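Local atomic coordinates of transcription inhibitor protein Gfh1 (Thermus thermophilus, PDB entry 2F23), a protein that inhibits all catalytic activities of RNA polymerase by partly occluding its substrate-binding site and keeping nucleoside triphosphates from binding. Residues 11-14 and 15-19. Residues are numbered along the deposited sequence; the frame is centred on the assembly and turned at random.
Sequences GYER and LMQQL
Arg14 O accepts a hydrogen bond from Gln18 N at 2.9 Å, and Gln18 CB rests 3.5 Å from the same Arg14 oxygen. The arginine chain bends at chi3, and its NH1 forms a long, weak ion pair with Glu148, whose other carboxylate oxygen accepts a hydrogen bond from Gln18 NE2. One residue on, Leu15 N donates to Gly11 O at 3.1 Å with an N-H...O angle of 169°, as regular i to i+4 pairing requires. The Leu15 side chain reaches back over that carbonyl, CG 3.4 Å from Gly11 O, and packs also on Leu69 and Val137. All of this lies in helix 9-37, which pairs with helix 46-71 in the predicted coiled coil, the N-terminal domain characteristic of GreA/GreB family proteins. Gln17 has CG anti to its carbonyl carbon (chi1 -62°), which lays the chain back over the preceding turn and sets CG 2.9 Å from Glu13 O, the acceptor of Gln17 N. Carboxylate and amide planes stand 76° apart, and a water donates to Glu13 OE2 at 3.1 Å and to Gln17 OE1 at 2.8 Å. A leucine in place of Gln17 would probably leave this water without its amide acceptor and let the Glu13 carboxylate swing more freely. Tyr12 and Met16 run side by side, the bent methionine chain bringing CE obliquely to the ring, 3.9 Å from Tyr12 CZ.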
loop_
_atom_site.group_PDB
_atom_site.type_symbol
_atom_site.label_atom_id
_atom_site.label_comp_id
_atom_site.label_asym_id
_atom_site.label_seq_id
_atom_site.Cartn_x
_atom_site.Cartn_y
_atom_site.Cartn_z
ATOM N N GLY A 11 -9.787 1.849 6.148
ATOM C CA GLY A 11 -8.426 2.092 5.699
ATOM C C GLY A 11 -7.455 2.136 6.860
ATOM O O GLY A 11 -6.350 1.590 6.784
ATOM N N TYR A 12 -7.865 2.805 7.934
ATOM C CA TYR A 12 -7.038 2.912 9.129
ATOM C C TYR A 12 -6.831 1.516 9.709
ATOM O O TYR A 12 -5.713 1.134 10.050
ATOM C CB TYR A 12 -7.719 3.805 10.167
ATOM C CG TYR A 12 -6.869 4.069 11.389
ATOM C CD1 TYR A 12 -6.066 5.205 11.469
ATOM C CD2 TYR A 12 -6.862 3.178 12.460
ATOM C CE1 TYR A 12 -5.276 5.450 12.596
ATOM C CE2 TYR A 12 -6.078 3.409 13.582
ATOM C CZ TYR A 12 -5.288 4.544 13.646
ATOM O OH TYR A 12 -4.507 4.765 14.761
ATOM N N GLU A 13 -7.922 0.761 9.818
ATOM C CA GLU A 13 -7.867 -0.600 10.349
ATOM C C GLU A 13 -6.876 -1.462 9.576
ATOM O O GLU A 13 -6.052 -2.163 10.163
ATOM C CB GLU A 13 -9.248 -1.262 10.286
ATOM C CG GLU A 13 -9.253 -2.709 10.793
ATOM C CD GLU A 13 -10.627 -3.352 10.741
ATOM O OE1 GLU A 13 -11.617 -2.657 11.053
ATOM O OE2 GLU A 13 -10.716 -4.550 10.404
ATOM N N ARG A 14 -6.962 -1.419 8.253
ATOM C CA ARG A 14 -6.065 -2.221 7.435
ATOM C C ARG A 14 -4.603 -1.860 7.665
ATOM O O ARG A 14 -3.772 -2.743 7.856
ATOM C CB ARG A 14 -6.401 -2.067 5.954
ATOM C CG ARG A 14 -7.810 -2.499 5.594
ATOM C CD ARG A 14 -8.021 -2.559 4.086
ATOM N NE ARG A 14 -7.596 -3.833 3.509
ATOM C CZ ARG A 14 -6.333 -4.221 3.370
ATOM N NH1 ARG A 14 -5.342 -3.434 3.761
ATOM N NH2 ARG A 14 -6.059 -5.402 2.834
ATOM N N LEU A 15 -4.292 -0.567 7.645
ATOM C CA LEU A 15 -2.917 -0.138 7.847
ATOM C C LEU A 15 -2.394 -0.449 9.244
ATOM O O LEU A 15 -1.223 -0.792 9.401
ATOM C CB LEU A 15 -2.781 1.359 7.546
ATOM C CG LEU A 15 -2.991 1.717 6.072
ATOM C CD1 LEU A 15 -2.847 3.216 5.894
ATOM C CD2 LEU A 15 -1.975 0.979 5.207
ATOM N N MET A 16 -3.243 -0.324 10.261
ATOM C CA MET A 16 -2.799 -0.625 11.622
ATOM C C MET A 16 -2.504 -2.112 11.742
ATOM O O MET A 16 -1.532 -2.511 12.388
ATOM C CB MET A 16 -3.852 -0.229 12.659
ATOM C CG MET A 16 -3.436 -0.522 14.108
ATOM S SD MET A 16 -1.912 0.341 14.640
ATOM C CE MET A 16 -2.439 1.993 14.354
ATOM N N GLN A 17 -3.349 -2.934 11.126
ATOM C CA GLN A 17 -3.139 -4.378 11.160
ATOM C C GLN A 17 -1.833 -4.685 10.442
ATOM O O GLN A 17 -1.053 -5.521 10.892
ATOM C CB GLN A 17 -4.295 -5.116 10.475
ATOM C CG GLN A 17 -5.642 -4.890 11.147
ATOM C CD GLN A 17 -6.795 -5.527 10.397
ATOM O OE1 GLN A 17 -6.850 -5.487 9.169
ATOM N NE2 GLN A 17 -7.735 -6.105 11.136
ATOM N N GLN A 18 -1.592 -4.003 9.327
ATOM C CA GLN A 18 -0.360 -4.220 8.581
ATOM C C GLN A 18 0.836 -3.820 9.436
ATOM O O GLN A 18 1.869 -4.495 9.429
ATOM C CB GLN A 18 -0.358 -3.411 7.287
ATOM C CG GLN A 18 0.861 -3.691 6.422
ATOM C CD GLN A 18 0.875 -2.880 5.147
ATOM O OE1 GLN A 18 1.718 -3.091 4.275
ATOM N NE2 GLN A 18 -0.058 -1.942 5.029
ATOM N N LEU A 19 0.702 -2.715 10.164
ATOM C CA LEU A 19 1.775 -2.245 11.035
ATOM C C LEU A 19 2.089 -3.285 12.112
ATOM O O LEU A 19 3.249 -3.538 12.416
ATOM C CB LEU A 19 1.388 -0.918 11.692
ATOM C CG LEU A 19 2.334 -0.349 12.755
ATOM C CD1 LEU A 19 3.740 -0.222 12.192
ATOM C CD2 LEU A 19 1.819 1.011 13.206
HETATM O O HOH W 1 -9.364 -6.097 8.129
#